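PDB 4GI5: quinone reductase from Klebsiella pneumoniae subsp. pneumoniae, which binds flavin-adenine dinucleotide at the interface of a two-chain assembly and probably acts as an NAD(P)H dehydrogenase that reduces quinones. Local coordinates for residues 57-61 with 62-66; 136-140 with 141-145; 262-265 with 266-270. All coordinates share one frame; numbering follows the deposited sequence.

Contact 1: 57-61 with 62-66; sequences QVSDL and YAMRW
D60, the last residue of strand 55-60, grips the turn that follows it, and the type I beta turn from Y62 to R65 is the motif that ends this strand, one of the two edge strands of the chain's parallel flavodoxin-like sheet. Two acceptors of the same residue are used. The backbone O of D60 takes the N-H of selenomethionine M64 at 2.9 Å, with the donor nearly along the C=O axis (167° at the oxygen). Its carboxylate reaches forward as well: OD1 of D60 accepts from N of A63 at 3.1 Å, and that N-H arrives from above the carboxylate plane, 61° out of it. With CG anti to the backbone N (chi1 177°), the carboxylate is carried forward along the chain to A63, its CG 3.4 Å from CB of A63. A water lies 2.7 Å from OD1 of D60 and accepts from N of Y62. Inside the turn, N of R65 bonds to O of Y62 at 3.0 Å.

The next acceptor is O of L61, bonded by N of W66 at 3.0 Å and more weakly by N of M64. The side chains of L61 and W66 run side by side and point the same way, against helix 129-138, whose W134 touches both; backbone bonds to strand 24-29 hold the strand itself. S59 OG is satisfied elsewhere, by E106 and K109 of helix 101-112. Y62 extends to the second subunit, where it packs on G69 and its OH makes a weak hydrogen bond to O of Y70. On the indole, CD2 of L61 sits over one face of W66, 3.9 Å above the plane and displaced toward the rim.

Contact 2: 136-140 with 141-145; sequences DRVYA and WGFAY. With FAD (flavin-adenine dinucleotide), chain C.
A140 O receives two backbone N-H groups, from F143 and from A144, each at 2.9 Å, closing a tight turn just past the end of helix 129-138. The two donors approach differently: A144 N lies in the carbonyl plane, F143 N stands 49° out of it. Y139, the first residue to leave helical angles, is the centre of an inverse gamma turn, with N of A140 bonded to O of V138. The turn folds the chain back so that CB of A144 rests over one face of the Y139 ring, 3.4 Å from CG of Y139. With CG anti to its own N (chi1 -176°), F143 extends back toward the helix end, its ring edge near CA of Y139 and its CD2 3.5 Å from O of V138. Y145 presents a ring edge to O of Y139, 3.4 Å from its CE1, while its OH packs against the C8M methyl of FAD, 3.6 Å away. D136 and Y145 both belong to the FAD pocket, O of D136 lying 4.0 Å from C7M of FAD, and several residues of the second subunit hydrogen-bond the cofactor, Y182 and D220 among them. Y139 meets W124 of that subunit edge-to-face. Within its own chain the turn is tied to helix 86-96 by S90 OG, which bonds W141 N, and to helix 101-112 by Q107 NE2, which bonds V138 O.

Contact 3: 262-265 with 266-270; sequences LTLR and PELAP
R265 and L268 bury most of the surface in this local contact, with L264 next, and the frame that joins them is a type I beta turn from R265 to L268. Its closing bond runs from N of L268 to O of R265 at 2.9 Å, with the donor 36° above the carbonyl plane. R265 places CG between its backbone N and carbonyl carbon (chi1 69°) and then stays extended to NE, which carries the guanidinium alongside the turn. There the branch point of L268 sits over one face: CG of L268 is 3.8 Å above the guanidinium plane, over its centre, and CD2 of L268 is 3.7 Å from NH2 of R265. One face of the cation is therefore paired with a hydrocarbon, while its polar bonds are made at the edge.

At that edge NH1 of R265 forms a long salt bridge to OE1 of E267 at 3.5 Å, the guanidinium and carboxylate planes being 67° apart. Two waters lie at the same edge, near the guanidinium plane. One bridges the charged groups, accepting from NH1 of R265 and donating to OE1 of E267; the other accepts from both NH1 of R265 and the backbone N of E267.

L264, one residue before R265, crosses L268 at about a right angle, its CD2 4.0 Å from CB of L268 and 3.9 Å from CB of A269. The turn leaves the weakly bonded strand 263-264, which pairs antiparallel with strand 257-258, where L264 packs on Y257 and R265 on L258. R185 of the second subunit hydrogen-bonds the backbone oxygens of L264, L268 and A269, so this two-stranded hairpin's end is docked on the dimer partner.

Along the chain the three contacts come in series: 57-66 first, then 136-145, then 262-270. Contacts 1 and 2 both lie within the flavodoxin-like range, with centres 19 Å apart, and they touch: the W66 indole packs on R137 and V138, so the turn after strand 55-60 meets the end of helix 129-138. Contact 3 stands apart, its centre 41 Å from that of contact 1 and 29 Å from that of contact 2, on the second strand of the small antiparallel sheet of 257-258 and 263-264. All three reach the second subunit, contact 1 through Y62 alone, contacts 2 and 3 through several residues, and contact 2 also touches FAD.

Contact 1: 57-61 with 62-66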
# COMPACT_ATOMS: atom_id res chain seq x y z
N GLN B 57 21.61 8.20 -9.66
CA GLN B 57 21.77 6.85 -9.22
C GLN B 57 20.39 6.13 -9.29
O GLN B 57 19.36 6.78 -9.18
CB GLN B 57 22.30 6.78 -7.80
CG GLN B 57 23.78 7.16 -7.60
CD GLN B 57 24.25 6.73 -6.22
OE1 GLN B 57 24.31 7.49 -5.30
NE2 GLN B 57 24.43 5.45 -6.06
N VAL B 58 20.43 4.83 -9.49
CA VAL B 58 19.20 4.02 -9.74
C VAL B 58 19.20 2.90 -8.82
O VAL B 58 20.22 2.23 -8.61
CB VAL B 58 19.12 3.50 -11.17
CG1 VAL B 58 17.78 2.74 -11.37
CG2 VAL B 58 19.14 4.69 -12.10
N SER B 59 18.02 2.61 -8.22
CA SER B 59 17.86 1.38 -7.50
C SER B 59 16.79 0.60 -8.25
O SER B 59 15.59 0.77 -8.00
CB SER B 59 17.43 1.64 -6.04
OG SER B 59 18.49 2.23 -5.31
N ASP B 60 17.22 -0.31 -9.12
CA ASP B 60 16.36 -1.12 -9.89
C ASP B 60 16.12 -2.36 -9.08
O ASP B 60 16.96 -3.32 -8.97
CB ASP B 60 16.99 -1.39 -11.28
CG ASP B 60 16.15 -2.31 -12.13
OD1 ASP B 60 15.27 -3.15 -11.68
OD2 ASP B 60 16.41 -2.27 -13.39
N LEU B 61 15.00 -2.37 -8.35
CA LEU B 61 14.81 -3.41 -7.34
C LEU B 61 14.78 -4.85 -7.81
O LEU B 61 15.43 -5.70 -7.19
CB LEU B 61 13.53 -3.12 -6.52
CG LEU B 61 13.54 -1.74 -5.88
CD1 LEU B 61 12.18 -1.47 -5.17
CD2 LEU B 61 14.68 -1.47 -4.92
N TYR B 62 14.13 -5.10 -8.93
CA TYR B 62 14.11 -6.43 -9.50
C TYR B 62 15.58 -6.83 -9.98
O TYR B 62 15.97 -8.00 -9.71
CB TYR B 62 13.13 -6.58 -10.60
CG TYR B 62 11.72 -6.83 -10.11
CD1 TYR B 62 11.29 -8.13 -9.76
CD2 TYR B 62 10.79 -5.80 -10.00
CE1 TYR B 62 9.94 -8.35 -9.36
CE2 TYR B 62 9.51 -6.00 -9.58
CZ TYR B 62 9.09 -7.26 -9.32
OH TYR B 62 7.74 -7.52 -9.03
N ALA B 63 16.26 -5.89 -10.57
CA ALA B 63 17.65 -6.21 -11.13
C ALA B 63 18.54 -6.53 -9.96
O ALA B 63 19.42 -7.42 -10.05
CB ALA B 63 18.14 -5.06 -11.97
N MSE B 64 18.35 -5.89 -8.80
CA MSE B 64 19.19 -6.07 -7.61
C MSE B 64 18.72 -7.31 -6.78
O MSE B 64 19.28 -7.59 -5.77
CB MSE B 64 19.09 -4.83 -6.68
CG MSE B 64 19.64 -3.62 -7.31
SE MSE B 64 18.81 -2.11 -6.14
CE MSE B 64 20.55 -2.28 -5.89
N ARG B 65 17.65 -7.97 -7.18
CA ARG B 65 17.00 -9.10 -6.47
C ARG B 65 16.74 -8.66 -5.00
O ARG B 65 17.07 -9.27 -4.03
CB ARG B 65 17.85 -10.38 -6.49
CG ARG B 65 18.25 -10.75 -7.94
CD ARG B 65 19.28 -11.88 -7.95
NE ARG B 65 18.56 -13.11 -7.65
CZ ARG B 65 18.63 -13.84 -6.52
NH1 ARG B 65 19.43 -13.50 -5.49
NH2 ARG B 65 17.87 -14.93 -6.42
N TRP B 66 16.14 -7.50 -4.91
CA TRP B 66 15.93 -6.83 -3.62
C TRP B 66 15.09 -7.73 -2.70
O TRP B 66 14.01 -8.19 -3.09
CB TRP B 66 15.16 -5.52 -3.89
CG TRP B 66 14.91 -4.75 -2.59
CD1 TRP B 66 13.68 -4.66 -1.91
CD2 TRP B 66 15.85 -4.06 -1.80
NE1 TRP B 66 13.87 -3.97 -0.77
CE2 TRP B 66 15.19 -3.63 -0.63
CE3 TRP B 66 17.24 -3.81 -1.92
CZ2 TRP B 66 15.82 -2.88 0.36
CZ3 TRP B 66 17.86 -3.03 -0.90
CH2 TRP B 66 17.19 -2.62 0.22
O HOH W 1 12.83 -3.05 -10.62

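Contact 2: 136-140 with 141-145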
# COMPACT_ATOMS: atom_id res chain seq x y z
N ASP B 136 9.78 -0.74 3.74
CA ASP B 136 9.74 -1.38 5.05
C ASP B 136 11.14 -1.60 5.61
O ASP B 136 11.33 -1.45 6.80
CB ASP B 136 9.12 -2.77 4.95
CG ASP B 136 7.58 -2.78 4.72
OD1 ASP B 136 6.94 -1.73 4.77
OD2 ASP B 136 7.13 -3.89 4.26
N ARG B 137 12.06 -1.96 4.75
CA ARG B 137 13.43 -2.31 5.18
C ARG B 137 14.38 -1.14 5.26
O ARG B 137 15.27 -1.13 6.13
CB ARG B 137 13.96 -3.45 4.35
CG ARG B 137 13.21 -4.73 4.52
CD ARG B 137 13.58 -5.92 3.60
NE ARG B 137 14.97 -6.33 3.98
CZ ARG B 137 16.06 -6.15 3.22
NH1 ARG B 137 16.04 -5.59 1.99
NH2 ARG B 137 17.27 -6.44 3.79
N VAL B 138 14.26 -0.17 4.39
CA VAL B 138 15.20 0.96 4.36
C VAL B 138 14.82 2.02 5.41
O VAL B 138 15.66 2.70 5.96
CB VAL B 138 15.26 1.57 2.98
CG1 VAL B 138 16.06 2.84 2.86
CG2 VAL B 138 15.79 0.53 2.00
N TYR B 139 13.50 2.17 5.67
CA TYR B 139 13.03 3.26 6.52
C TYR B 139 13.16 2.85 7.97
O TYR B 139 12.18 2.57 8.67
CB TYR B 139 11.55 3.60 6.17
CG TYR B 139 11.35 4.61 5.12
CD1 TYR B 139 12.32 4.90 4.16
CD2 TYR B 139 10.09 5.25 4.99
CE1 TYR B 139 12.17 5.83 3.18
CE2 TYR B 139 9.91 6.21 4.00
CZ TYR B 139 10.93 6.59 3.13
OH TYR B 139 10.62 7.53 2.21
N ALA B 140 14.38 2.78 8.45
CA ALA B 140 14.65 2.32 9.82
C ALA B 140 14.28 3.29 10.98
O ALA B 140 14.20 4.50 10.79
CB ALA B 140 16.20 2.01 9.90
N TRP B 141 14.22 2.70 12.14
CA TRP B 141 14.04 3.42 13.38
C TRP B 141 15.28 4.22 13.70
O TRP B 141 16.34 3.60 13.84
CB TRP B 141 13.67 2.51 14.51
CG TRP B 141 13.40 3.27 15.82
CD1 TRP B 141 14.25 4.24 16.47
CD2 TRP B 141 12.27 3.16 16.66
NE1 TRP B 141 13.66 4.70 17.60
CE2 TRP B 141 12.49 4.04 17.77
CE3 TRP B 141 11.15 2.41 16.61
CZ2 TRP B 141 11.58 4.18 18.79
CZ3 TRP B 141 10.22 2.54 17.61
CH2 TRP B 141 10.44 3.42 18.70
N GLY B 142 15.22 5.52 13.70
CA GLY B 142 16.41 6.39 13.83
C GLY B 142 16.71 7.06 12.53
O GLY B 142 17.55 7.97 12.50
N PHE B 143 16.07 6.60 11.40
CA PHE B 143 16.38 7.07 10.05
C PHE B 143 15.11 7.77 9.50
O PHE B 143 15.04 8.98 9.34
CB PHE B 143 16.84 5.93 9.16
CG PHE B 143 17.28 6.36 7.79
CD1 PHE B 143 18.42 7.14 7.63
CD2 PHE B 143 16.58 5.98 6.66
CE1 PHE B 143 18.85 7.51 6.41
CE2 PHE B 143 17.06 6.31 5.41
CZ PHE B 143 18.17 7.12 5.30
N ALA B 144 14.06 6.99 9.28
CA ALA B 144 12.78 7.52 8.80
C ALA B 144 11.68 7.74 9.80
O ALA B 144 10.69 8.47 9.55
CB ALA B 144 12.25 6.62 7.67
N TYR B 145 11.74 7.04 10.91
CA TYR B 145 10.85 7.20 12.03
C TYR B 145 11.56 6.99 13.34
O TYR B 145 12.71 6.58 13.36
CB TYR B 145 9.62 6.32 11.89
CG TYR B 145 9.84 4.84 12.23
CD1 TYR B 145 10.60 4.04 11.46
CD2 TYR B 145 9.17 4.30 13.30
CE1 TYR B 145 10.82 2.70 11.77
CE2 TYR B 145 9.34 2.97 13.63
CZ TYR B 145 10.19 2.18 12.86
OH TYR B 145 10.32 0.84 13.22
PA FAD C . 5.51 -6.61 19.00
O1A FAD C . 5.74 -8.03 18.83
O2A FAD C . 6.58 -5.60 18.75
O5B FAD C . 4.90 -6.42 20.47
C5B FAD C . 4.36 -5.17 20.87
C4B FAD C . 4.16 -5.16 22.35
O4B FAD C . 3.12 -6.06 22.68
C3B FAD C . 5.45 -5.59 23.04
O3B FAD C . 5.55 -4.61 24.08
C2B FAD C . 5.04 -6.93 23.58
O2B FAD C . 5.78 -7.28 24.76
C1B FAD C . 3.56 -6.82 23.81
N9A FAD C . 2.96 -8.19 23.83
C8A FAD C . 3.20 -9.34 23.02
N7A FAD C . 2.46 -10.39 23.39
C5A FAD C . 1.86 -9.91 24.46
C6A FAD C . 1.00 -10.63 25.41
N6A FAD C . 0.83 -11.94 25.05
N1A FAD C . 0.46 -9.97 26.47
C2A FAD C . 0.80 -8.74 26.68
N3A FAD C . 1.59 -8.05 25.76
C4A FAD C . 2.07 -8.57 24.69
N1 FAD C . 2.21 2.17 13.20
C2 FAD C . 1.33 3.02 12.70
O2 FAD C . 0.37 3.40 13.39
N3 FAD C . 1.33 3.37 11.39
C4 FAD C . 2.41 3.10 10.62
O4 FAD C . 2.43 3.46 9.42
C4X FAD C . 3.43 2.25 11.10
N5 FAD C . 4.56 1.98 10.31
C5X FAD C . 5.46 1.00 10.77
C6 FAD C . 6.48 0.54 9.91
C7 FAD C . 7.40 -0.39 10.39
C7M FAD C . 8.43 -0.92 9.46
C8 FAD C . 7.28 -0.86 11.75
C8M FAD C . 8.22 -1.94 12.28
C9 FAD C . 6.28 -0.45 12.61
C9A FAD C . 5.35 0.51 12.12
N10 FAD C . 4.26 0.92 12.93
C10 FAD C . 3.29 1.81 12.46
C1' FAD C . 4.03 0.32 14.23
C2' FAD C . 3.45 -1.08 14.03
O2' FAD C . 2.11 -1.09 13.50
C3' FAD C . 3.47 -1.78 15.41
O3' FAD C . 4.86 -1.97 15.70
C4' FAD C . 2.84 -3.19 15.33
O4' FAD C . 1.42 -3.05 15.16
C5' FAD C . 3.10 -3.99 16.64
O5' FAD C . 2.66 -5.34 16.46
P FAD C . 3.82 -6.49 16.60
O1P FAD C . 3.09 -7.84 16.48
O2P FAD C . 4.98 -6.24 15.75
O3P FAD C . 4.18 -6.15 18.13

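Contact 3: 262-265 with 266-270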
# COMPACT_ATOMS: atom_id res chain seq x y z
N LEU B 262 -2.83 15.05 17.96
CA LEU B 262 -2.47 15.25 16.53
C LEU B 262 -3.69 15.41 15.67
O LEU B 262 -3.78 14.89 14.56
CB LEU B 262 -1.58 14.09 16.06
CG LEU B 262 -0.38 13.75 16.90
CD1 LEU B 262 0.47 12.65 16.26
CD2 LEU B 262 0.44 14.98 17.24
N THR B 263 -4.64 16.21 16.14
CA THR B 263 -5.81 16.57 15.38
C THR B 263 -5.72 18.02 14.94
O THR B 263 -5.16 18.85 15.69
CB THR B 263 -7.16 16.34 16.16
OG1 THR B 263 -7.10 17.04 17.40
CG2 THR B 263 -7.30 14.84 16.49
N LEU B 264 -6.22 18.31 13.74
CA LEU B 264 -6.07 19.62 13.15
C LEU B 264 -6.83 20.66 14.07
O LEU B 264 -7.96 20.42 14.48
CB LEU B 264 -6.64 19.68 11.80
CG LEU B 264 -6.40 20.97 11.04
CD1 LEU B 264 -4.96 21.16 10.70
CD2 LEU B 264 -7.23 21.01 9.79
N ARG B 265 -6.14 21.70 14.46
CA ARG B 265 -6.85 22.66 15.40
C ARG B 265 -8.15 23.17 14.82
O ARG B 265 -8.28 23.43 13.60
CB ARG B 265 -5.87 23.76 15.87
CG ARG B 265 -5.40 24.75 14.88
CD ARG B 265 -4.49 25.70 15.66
NE ARG B 265 -3.92 26.61 14.73
CZ ARG B 265 -4.52 27.69 14.23
NH1 ARG B 265 -5.76 28.06 14.60
NH2 ARG B 265 -3.85 28.43 13.35
N PRO B 266 -9.13 23.42 15.70
CA PRO B 266 -10.54 23.63 15.23
C PRO B 266 -10.72 24.84 14.29
O PRO B 266 -11.57 24.82 13.36
CB PRO B 266 -11.38 23.70 16.51
CG PRO B 266 -10.44 23.75 17.63
CD PRO B 266 -9.03 23.29 17.16
N GLU B 267 -9.88 25.84 14.43
CA GLU B 267 -10.04 26.95 13.50
C GLU B 267 -9.56 26.76 12.11
O GLU B 267 -9.88 27.57 11.25
CB GLU B 267 -9.37 28.21 14.08
CG GLU B 267 -10.13 28.63 15.32
CD GLU B 267 -9.54 29.86 15.97
OE1 GLU B 267 -8.32 30.12 15.76
OE2 GLU B 267 -10.31 30.56 16.69
N LEU B 268 -8.76 25.71 11.85
CA LEU B 268 -8.35 25.44 10.51
C LEU B 268 -9.28 24.43 9.83
O LEU B 268 -9.82 23.55 10.49
CB LEU B 268 -6.91 24.95 10.52
CG LEU B 268 -5.90 25.80 11.22
CD1 LEU B 268 -4.51 25.19 11.21
CD2 LEU B 268 -5.81 27.13 10.43
N ALA B 269 -9.57 24.66 8.54
CA ALA B 269 -10.51 23.91 7.78
C ALA B 269 -11.77 23.67 8.60
O ALA B 269 -12.23 22.54 8.84
CB ALA B 269 -9.83 22.62 7.30
N PRO B 270 -12.35 24.76 9.15
CA PRO B 270 -13.40 24.54 10.18
C PRO B 270 -14.64 23.79 9.68
O PRO B 270 -15.08 23.97 8.56
CB PRO B 270 -13.83 26.01 10.61
CG PRO B 270 -13.34 26.85 9.47
CD PRO B 270 -12.11 26.22 8.87
O HOH W 2 -7.84 26.70 16.73
O HOH W 3 -6.67 30.55 13.91